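Long-range contacts in Csm3 (Thermoplasma volcanium, PDB 6AE2), which probably binds crRNA and may cleave target RNA as a RAMP-family subunit of the type III-A CRISPR-Cas effector complex: residues K25-N29 with S183-G187; R144-K150 with R165-R171. All coordinates share one frame; numbering follows the deposited sequence.

Interaction 1: K25-N29 with S183-G187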
ATOM      1  N   LYS A  25     -38.308   2.434  10.944  1.00 34.79           N
ATOM      2  CA  LYS A  25     -38.366   3.891  10.990  1.00 45.81           C
ATOM      3  C   LYS A  25     -36.966   4.506  11.025  1.00 55.57           C
ATOM      4  O   LYS A  25     -36.097   4.069  11.781  1.00 59.29           O
ATOM      5  CB  LYS A  25     -39.177   4.358  12.199  1.00 43.97           C
ATOM      6  CG  LYS A  25     -39.208   5.866  12.370  1.00 53.97           C
ATOM      7  CD  LYS A  25     -40.489   6.327  13.041  1.00 63.24           C
ATOM      8  CE  LYS A  25     -40.199   7.295  14.176  1.00 65.45           C
ATOM      9  NZ  LYS A  25     -41.207   7.188  15.268  1.00 67.17           N
ATOM     10  N   TRP A  26     -36.768   5.532  10.202  1.00 48.56           N
ATOM     11  CA  TRP A  26     -35.459   6.141  10.022  1.00 42.01           C
ATOM     12  C   TRP A  26     -35.194   7.184  11.101  1.00 43.53           C
ATOM     13  O   TRP A  26     -36.077   7.968  11.460  1.00 42.90           O
ATOM     14  CB  TRP A  26     -35.381   6.769   8.629  1.00 40.98           C
ATOM     15  CG  TRP A  26     -34.187   7.634   8.349  1.00 33.30           C
ATOM     16  CD1 TRP A  26     -32.956   7.223   7.925  1.00 28.21           C
ATOM     17  CD2 TRP A  26     -34.131   9.064   8.419  1.00 33.44           C
ATOM     18  NE1 TRP A  26     -32.131   8.309   7.747  1.00 26.85           N
ATOM     19  CE2 TRP A  26     -32.828   9.451   8.045  1.00 26.54           C
ATOM     20  CE3 TRP A  26     -35.051  10.054   8.776  1.00 28.94           C
ATOM     21  CZ2 TRP A  26     -32.426  10.785   8.013  1.00 30.45           C
ATOM     22  CZ3 TRP A  26     -34.648  11.379   8.744  1.00 33.54           C
ATOM     23  CH2 TRP A  26     -33.346  11.731   8.368  1.00 27.61           C
ATOM     24  N   LYS A  27     -33.970   7.174  11.630  1.00 45.41           N
ATOM     25  CA  LYS A  27     -33.536   8.143  12.632  1.00 42.47           C
ATOM     26  C   LYS A  27     -32.720   9.270  12.008  1.00 42.17           C
ATOM     27  O   LYS A  27     -33.119  10.437  12.061  1.00 46.04           O
ATOM     28  CB  LYS A  27     -32.711   7.453  13.726  1.00 43.42           C
ATOM     29  CG  LYS A  27     -33.496   6.537  14.632  1.00 52.08           C
ATOM     30  CD  LYS A  27     -32.782   6.315  15.959  1.00 57.25           C
ATOM     31  CE  LYS A  27     -32.817   7.564  16.825  1.00 60.04           C
ATOM     32  NZ  LYS A  27     -32.801   7.240  18.279  1.00 61.77           N
ATOM     33  N   TYR A  28     -31.575   8.934  11.420  1.00 37.15           N
ATOM     34  CA  TYR A  28     -30.667   9.927  10.864  1.00 36.64           C
ATOM     35  C   TYR A  28     -29.637   9.223   9.996  1.00 32.62           C
ATOM     36  O   TYR A  28     -29.459   8.004  10.073  1.00 29.60           O
ATOM     37  CB  TYR A  28     -29.970  10.735  11.965  1.00 37.54           C
ATOM     38  CG  TYR A  28     -29.446   9.901  13.118  1.00 36.67           C
ATOM     39  CD1 TYR A  28     -28.183   9.326  13.078  1.00 40.94           C
ATOM     40  CD2 TYR A  28     -30.222   9.686  14.247  1.00 35.89           C
ATOM     41  CE1 TYR A  28     -27.712   8.564  14.137  1.00 43.21           C
ATOM     42  CE2 TYR A  28     -29.762   8.937  15.307  1.00 33.30           C
ATOM     43  CZ  TYR A  28     -28.509   8.375  15.249  1.00 40.61           C
ATOM     44  OH  TYR A  28     -28.064   7.625  16.312  1.00 46.40           O
ATOM     45  N   ASN A  29     -28.970  10.011   9.160  1.00 33.57           N
ATOM     46  CA  ASN A  29     -27.777   9.572   8.457  1.00 31.30           C
ATOM     47  C   ASN A  29     -26.547  10.100   9.181  1.00 32.78           C
ATOM     48  O   ASN A  29     -26.554  11.219   9.705  1.00 30.83           O
ATOM     49  CB  ASN A  29     -27.762  10.056   7.004  1.00 32.33           C
ATOM     50  CG  ASN A  29     -28.996   9.640   6.233  1.00 30.04           C
ATOM     51  OD1 ASN A  29     -29.448   8.498   6.328  1.00 30.83           O
ATOM     52  ND2 ASN A  29     -29.544  10.563   5.452  1.00 27.10           N
ATOM     53  N   SER A 183     -26.892   5.151   7.209  1.00 32.44           N
ATOM     54  CA  SER A 183     -28.282   5.385   7.583  1.00 34.79           C
ATOM     55  C   SER A 183     -28.622   4.564   8.820  1.00 36.07           C
ATOM     56  O   SER A 183     -28.355   3.359   8.865  1.00 39.23           O
ATOM     57  CB  SER A 183     -29.223   5.036   6.432  1.00 32.54           C
ATOM     58  OG  SER A 183     -28.955   5.855   5.308  1.00 40.70           O
ATOM     59  N   ILE A 184     -29.209   5.219   9.820  1.00 28.34           N
ATOM     60  CA  ILE A 184     -29.505   4.608  11.109  1.00 35.80           C
ATOM     61  C   ILE A 184     -31.014   4.560  11.286  1.00 37.85           C
ATOM     62  O   ILE A 184     -31.697   5.578  11.117  1.00 40.87           O
ATOM     63  CB  ILE A 184     -28.851   5.378  12.271  1.00 42.40           C
ATOM     64  CG1 ILE A 184     -27.365   5.613  11.990  1.00 40.43           C
ATOM     65  CG2 ILE A 184     -29.050   4.635  13.588  1.00 42.03           C
ATOM     66  CD1 ILE A 184     -26.562   4.347  11.836  1.00 36.59           C
ATOM     67  N   TYR A 185     -31.530   3.387  11.636  1.00 41.26           N
ATOM     68  CA  TYR A 185     -32.950   3.193  11.874  1.00 43.28           C
ATOM     69  C   TYR A 185     -33.175   2.773  13.320  1.00 42.40           C
ATOM     70  O   TYR A 185     -32.276   2.249  13.982  1.00 51.92           O
ATOM     71  CB  TYR A 185     -33.533   2.146  10.914  1.00 44.49           C
ATOM     72  CG  TYR A 185     -33.582   2.610   9.472  1.00 40.21           C
ATOM     73  CD1 TYR A 185     -32.418   2.735   8.722  1.00 35.35           C
ATOM     74  CD2 TYR A 185     -34.791   2.930   8.863  1.00 40.95           C
ATOM     75  CE1 TYR A 185     -32.456   3.166   7.406  1.00 38.17           C
ATOM     76  CE2 TYR A 185     -34.839   3.361   7.546  1.00 31.17           C
ATOM     77  CZ  TYR A 185     -33.669   3.476   6.823  1.00 48.05           C
ATOM     78  OH  TYR A 185     -33.710   3.903   5.515  1.00 53.87           O
ATOM     79  N   GLU A 186     -34.384   3.023  13.815  1.00 45.99           N
ATOM     80  CA  GLU A 186     -34.721   2.604  15.170  1.00 52.74           C
ATOM     81  C   GLU A 186     -34.675   1.085  15.268  1.00 52.11           C
ATOM     82  O   GLU A 186     -35.250   0.379  14.435  1.00 57.65           O
ATOM     83  CB  GLU A 186     -36.099   3.134  15.570  1.00 54.59           C
ATOM     84  CG  GLU A 186     -36.271   4.625  15.338  1.00 70.85           C
ATOM     85  CD  GLU A 186     -37.338   5.248  16.218  1.00 88.96           C
ATOM     86  OE1 GLU A 186     -37.029   6.248  16.903  1.00 94.66           O
ATOM     87  OE2 GLU A 186     -38.482   4.747  16.221  1.00 93.72           O
ATOM     88  N   GLY A 187     -33.978   0.588  16.288  1.00 49.47           N
ATOM     89  CA  GLY A 187     -33.676  -0.821  16.412  1.00 60.32           C
ATOM     90  C   GLY A 187     -32.282  -1.200  15.963  1.00 68.06           C
ATOM     91  O   GLY A 187     -31.877  -2.355  16.150  1.00 71.26           O
TER

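Interaction 2: R144-K150 with R165-R171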
ATOM      1  N   ARG A 144      -1.175  14.844 -14.120  1.00 78.90           N
ATOM      2  CA  ARG A 144      -0.716  13.466 -14.250  1.00 86.81           C
ATOM      3  C   ARG A 144       0.764  13.280 -13.924  1.00 85.94           C
ATOM      4  O   ARG A 144       1.343  12.250 -14.286  1.00 88.33           O
ATOM      5  CB  ARG A 144      -1.026  12.934 -15.649  1.00103.63           C
ATOM      6  CG  ARG A 144      -2.412  13.351 -16.107  1.00112.70           C
ATOM      7  CD  ARG A 144      -3.463  12.320 -15.709  1.00116.38           C
ATOM      8  NE  ARG A 144      -3.245  10.980 -16.254  1.00120.06           N
ATOM      9  CZ  ARG A 144      -4.235  10.132 -16.517  1.00121.14           C
ATOM     10  NH1 ARG A 144      -5.485  10.490 -16.277  1.00121.88           N
ATOM     11  NH2 ARG A 144      -3.989   8.933 -17.016  1.00122.22           N
ATOM     12  N   ASN A 145       1.389  14.248 -13.250  1.00 43.29           N
ATOM     13  CA  ASN A 145       2.466  13.887 -12.339  1.00 47.65           C
ATOM     14  C   ASN A 145       1.962  12.892 -11.304  1.00 53.35           C
ATOM     15  O   ASN A 145       2.730  12.071 -10.797  1.00 60.82           O
ATOM     16  CB  ASN A 145       3.011  15.133 -11.644  1.00 60.17           C
ATOM     17  CG  ASN A 145       4.062  15.851 -12.462  1.00 70.92           C
ATOM     18  OD1 ASN A 145       4.109  15.728 -13.685  1.00 71.75           O
ATOM     19  ND2 ASN A 145       4.916  16.611 -11.784  1.00 75.46           N
ATOM     20  N   VAL A 146       0.667  12.965 -10.982  1.00 46.72           N
ATOM     21  CA  VAL A 146       0.018  12.044 -10.055  1.00 36.66           C
ATOM     22  C   VAL A 146       0.220  10.594 -10.480  1.00 33.23           C
ATOM     23  O   VAL A 146       0.195   9.684  -9.640  1.00 31.28           O
ATOM     24  CB  VAL A 146      -1.477  12.428  -9.946  1.00 31.78           C
ATOM     25  CG1 VAL A 146      -2.361  11.244  -9.606  1.00 32.74           C
ATOM     26  CG2 VAL A 146      -1.659  13.553  -8.935  1.00 27.53           C
ATOM     27  N   ILE A 147       0.455  10.347 -11.766  1.00 28.31           N
ATOM     28  CA  ILE A 147       0.498   8.991 -12.295  1.00 27.54           C
ATOM     29  C   ILE A 147       1.931   8.621 -12.654  1.00 34.12           C
ATOM     30  O   ILE A 147       2.617   9.351 -13.383  1.00 36.33           O
ATOM     31  CB  ILE A 147      -0.452   8.817 -13.495  1.00 30.56           C
ATOM     32  CG1 ILE A 147      -1.875   8.546 -12.987  1.00 33.79           C
ATOM     33  CG2 ILE A 147       0.016   7.680 -14.387  1.00 25.71           C
ATOM     34  CD1 ILE A 147      -2.843   8.076 -14.029  1.00 41.47           C
ATOM     35  N   GLU A 148       2.378   7.486 -12.128  1.00 38.17           N
ATOM     36  CA  GLU A 148       3.665   6.906 -12.465  1.00 37.85           C
ATOM     37  C   GLU A 148       3.458   5.710 -13.387  1.00 37.20           C
ATOM     38  O   GLU A 148       2.507   4.939 -13.220  1.00 36.57           O
ATOM     39  CB  GLU A 148       4.418   6.479 -11.201  1.00 35.05           C
ATOM     40  CG  GLU A 148       5.388   5.328 -11.415  1.00 45.32           C
ATOM     41  CD  GLU A 148       5.708   4.572 -10.141  1.00 49.99           C
ATOM     42  OE1 GLU A 148       6.905   4.308  -9.896  1.00 50.98           O
ATOM     43  OE2 GLU A 148       4.773   4.249  -9.381  1.00 46.91           O
ATOM     44  N   ILE A 149       4.340   5.575 -14.371  1.00 31.46           N
ATOM     45  CA  ILE A 149       4.386   4.403 -15.231  1.00 35.14           C
ATOM     46  C   ILE A 149       5.444   3.463 -14.671  1.00 38.95           C
ATOM     47  O   ILE A 149       6.633   3.802 -14.632  1.00 35.58           O
ATOM     48  CB  ILE A 149       4.689   4.787 -16.687  1.00 35.78           C
ATOM     49  CG1 ILE A 149       3.682   5.828 -17.179  1.00 36.94           C
ATOM     50  CG2 ILE A 149       4.669   3.554 -17.575  1.00 37.98           C
ATOM     51  CD1 ILE A 149       3.745   6.083 -18.671  1.00 42.01           C
ATOM     52  N   LYS A 150       5.012   2.286 -14.227  1.00 41.72           N
ATOM     53  CA  LYS A 150       5.882   1.325 -13.562  1.00 43.90           C
ATOM     54  C   LYS A 150       5.984   0.056 -14.395  1.00 50.10           C
ATOM     55  O   LYS A 150       4.965  -0.549 -14.742  1.00 47.37           O
ATOM     56  CB  LYS A 150       5.360   0.999 -12.161  1.00 39.42           C
ATOM     57  CG  LYS A 150       6.089  -0.137 -11.466  1.00 47.69           C
ATOM     58  CD  LYS A 150       7.346   0.350 -10.763  1.00 49.74           C
ATOM     59  CE  LYS A 150       8.163  -0.818 -10.232  1.00 52.56           C
ATOM     60  NZ  LYS A 150       7.371  -1.664  -9.291  1.00 55.37           N
ATOM     61  N   ARG A 165       5.794  -5.438 -19.026  1.00 83.26           N
ATOM     62  CA  ARG A 165       4.698  -4.522 -19.289  1.00 76.43           C
ATOM     63  C   ARG A 165       4.816  -3.282 -18.405  1.00 67.48           C
ATOM     64  O   ARG A 165       5.583  -3.244 -17.440  1.00 60.17           O
ATOM     65  CB  ARG A 165       3.353  -5.216 -19.072  1.00 73.77           C
ATOM     66  CG  ARG A 165       3.205  -5.878 -17.714  1.00 72.80           C
ATOM     67  CD  ARG A 165       2.242  -7.051 -17.782  1.00 79.90           C
ATOM     68  NE  ARG A 165       0.964  -6.673 -18.378  1.00 83.52           N
ATOM     69  CZ  ARG A 165      -0.080  -6.226 -17.686  1.00 80.94           C
ATOM     70  NH1 ARG A 165      -0.000  -6.101 -16.369  1.00 76.60           N
ATOM     71  NH2 ARG A 165      -1.203  -5.905 -18.313  1.00 78.88           N
ATOM     72  N   PHE A 166       4.036  -2.258 -18.743  1.00 67.31           N
ATOM     73  CA  PHE A 166       4.105  -0.958 -18.080  1.00 61.34           C
ATOM     74  C   PHE A 166       2.760  -0.666 -17.430  1.00 53.20           C
ATOM     75  O   PHE A 166       1.755  -0.486 -18.123  1.00 55.64           O
ATOM     76  CB  PHE A 166       4.488   0.136 -19.075  1.00 59.55           C
ATOM     77  CG  PHE A 166       5.825  -0.084 -19.719  1.00 67.42           C
ATOM     78  CD1 PHE A 166       5.949  -0.889 -20.840  1.00 70.88           C
ATOM     79  CD2 PHE A 166       6.962   0.503 -19.193  1.00 66.66           C
ATOM     80  CE1 PHE A 166       7.180  -1.096 -21.428  1.00 70.63           C
ATOM     81  CE2 PHE A 166       8.196   0.300 -19.777  1.00 67.01           C
ATOM     82  CZ  PHE A 166       8.305  -0.500 -20.896  1.00 70.33           C
ATOM     83  N   ILE A 167       2.746  -0.604 -16.102  1.00 45.57           N
ATOM     84  CA  ILE A 167       1.523  -0.455 -15.326  1.00 38.54           C
ATOM     85  C   ILE A 167       1.466   0.952 -14.750  1.00 36.31           C
ATOM     86  O   ILE A 167       2.464   1.464 -14.229  1.00 38.89           O
ATOM     87  CB  ILE A 167       1.445  -1.516 -14.212  1.00 40.28           C
ATOM     88  CG1 ILE A 167       1.655  -2.913 -14.802  1.00 43.45           C
ATOM     89  CG2 ILE A 167       0.115  -1.427 -13.477  1.00 34.87           C
ATOM     90  CD1 ILE A 167       1.318  -4.040 -13.853  1.00 45.98           C
ATOM     91  N   GLU A 168       0.297   1.576 -14.850  1.00 38.15           N
ATOM     92  CA  GLU A 168       0.081   2.890 -14.267  1.00 33.55           C
ATOM     93  C   GLU A 168      -0.258   2.763 -12.788  1.00 29.90           C
ATOM     94  O   GLU A 168      -0.923   1.815 -12.360  1.00 40.78           O
ATOM     95  CB  GLU A 168      -1.050   3.622 -14.991  1.00 41.30           C
ATOM     96  CG  GLU A 168      -0.662   4.216 -16.333  1.00 47.71           C
ATOM     97  CD  GLU A 168      -1.769   5.066 -16.924  1.00 54.92           C
ATOM     98  OE1 GLU A 168      -2.822   5.211 -16.267  1.00 54.97           O
ATOM     99  OE2 GLU A 168      -1.589   5.581 -18.048  1.00 58.07           O
ATOM    100  N   ARG A 169       0.222   3.726 -12.003  1.00 30.47           N
ATOM    101  CA  ARG A 169      -0.084   3.801 -10.582  1.00 27.69           C
ATOM    102  C   ARG A 169      -0.264   5.256 -10.179  1.00 28.97           C
ATOM    103  O   ARG A 169       0.322   6.162 -10.780  1.00 27.91           O
ATOM    104  CB  ARG A 169       1.006   3.171  -9.698  1.00 31.27           C
ATOM    105  CG  ARG A 169       1.604   1.876 -10.214  1.00 38.09           C
ATOM    106  CD  ARG A 169       2.977   1.646  -9.620  1.00 44.85           C
ATOM    107  NE  ARG A 169       2.902   1.043  -8.293  1.00 43.88           N
ATOM    108  CZ  ARG A 169       3.905   1.029  -7.423  1.00 36.97           C
ATOM    109  NH1 ARG A 169       5.064   1.594  -7.735  1.00 36.60           N
ATOM    110  NH2 ARG A 169       3.746   0.455  -6.240  1.00 40.00           N
ATOM    111  N   VAL A 170      -1.080   5.469  -9.154  1.00 21.00           N
ATOM    112  CA  VAL A 170      -1.238   6.783  -8.545  1.00 21.72           C
ATOM    113  C   VAL A 170      -0.142   6.931  -7.500  1.00 22.29           C
ATOM    114  O   VAL A 170      -0.080   6.153  -6.542  1.00 20.96           O
ATOM    115  CB  VAL A 170      -2.632   6.943  -7.921  1.00 27.56           C
ATOM    116  CG1 VAL A 170      -2.833   8.367  -7.449  1.00 18.72           C
ATOM    117  CG2 VAL A 170      -3.712   6.550  -8.921  1.00 19.44           C
ATOM    118  N   ARG A 171       0.731   7.919  -7.690  1.00 23.65           N
ATOM    119  CA  ARG A 171       1.937   8.012  -6.884  1.00 23.44           C
ATOM    120  C   ARG A 171       1.596   8.228  -5.411  1.00 28.68           C
ATOM    121  O   ARG A 171       0.517   8.703  -5.052  1.00 29.41           O
ATOM    122  CB  ARG A 171       2.841   9.136  -7.394  1.00 30.27           C
ATOM    123  CG  ARG A 171       2.395  10.543  -7.029  1.00 43.07           C
ATOM    124  CD  ARG A 171       3.240  11.574  -7.760  1.00 59.85           C
ATOM    125  NE  ARG A 171       2.660  12.914  -7.713  1.00 70.26           N
ATOM    126  CZ  ARG A 171       3.269  14.008  -8.161  1.00 72.21           C
ATOM    127  NH1 ARG A 171       4.480  13.924  -8.696  1.00 73.48           N
ATOM    128  NH2 ARG A 171       2.667  15.186  -8.078  1.00 71.62           N
TER

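Interaction 1: K25-N29 with S183-G187
W26 and Y28-N29 pair with S183-Y185 as antiparallel strands, the short axes 4.6 Å apart at closest, but the ladder is stepped: K27 and Y28 both face I184. I184 O takes a bond from K27 N at 2.8 Å and a weak one from Y28 N, while I184 N returns one to Y28 O and E186 N bonds K25 O. On one face of the ribbon I184 lays its CB over the ring of Y28, a CH-pi contact 24° off the ring normal; Y28 CG sits between its own backbone N and carbonyl carbon (chi1 45°), which leans the ring over toward the neighbouring strand, its face against I184, and its hydroxyl bonds E190. On the other face N29 OD1 is gripped from both sides of its amide plane, by W26 NE1 at 3.0 Å and by S183 OG at 2.9 Å; N29 ND2 bonds Y235. The edge of the W26 five-membered ring points at the face of Y185 in a T-shaped pair, the planes 75° apart, and W26 CB rests 3.6 Å from Y185 CE2. At the exposed end E186 CG packs 3.4 Å from K27 CG, and the E186 side chain runs alongside that of K25, E186 OE2 making a long salt bridge to K25 NZ (3.8 Å). This is a classic beta bulge, set where two neighbouring strands of the antiparallel RAMP-family sheet pair near the start of the modelled chain.

Interaction 2: R144-K150 with R165-R171
R169, R171 and K150 have the most surface buried where 147-150 and 166-170 form a two-stranded antiparallel ribbon, separate from the main sheet of this RAMP-family protein. E148 with R169 and K150 with I167 are its hydrogen-bonded pairs, and R171 N extends the ladder with a 2.7 Å bond to V146 O. R169 lies side by side with both E148 and K150. Its NH1 meets E148 OE2 at 3.1 Å in a salt bridge whose hydrogen bond is weak, bent to 132° at the hydrogen, although carboxylate and guanidinium planes are only 25° apart. R169 reaches across to K150 with CD, 3.5 Å from K150 CB, and the bend at chi3 (83°) then lifts its guanidinium off the ribbon toward the second subunit. There R169 NH2 pairs with D129, E148 OE1 with the hydroxyl of Y77 and K150 NZ with S81, all of that chain, while K150 also has a salt bridge to E152 of its own. The acidic partners, D129 of the second subunit and E152, probably offset the approach of K150 NZ and R169 NH1, 4.3 Å apart. On the face of I147, E168 and V170, the CG1 of V170 meets CG1 of V146, just before the strand, at 3.6 Å, and the carboxylate of E168, which bonds the backbone N of V60, lies beside I147 CD1. R171 runs extended from CG to NE back along the turn at 145-146, laying one guanidinium face over the backbone there, with N145 C 3.5 Å above the centre of its plane.

In the fold
The two contacts lie on opposite sides of the chain's centre, their own centres 42 Å apart and their nearest atoms about 28 Å apart. Interaction 1 joins strands 26-38 and 175-185, neighbours inside the six-stranded antiparallel sheet, across 153 intervening residues. Interaction 2 is nested in that loop and closes a short-range ribbon whose own connection is partly unmodelled. Strand 166-170 leads directly along the chain to strand 175-185, linking the ribbon to the main sheet. The roles differ accordingly: interaction 1 ties the first strand into the sheet, with no second-subunit residue touching it, whereas interaction 2 presents charged side chains to the other copy.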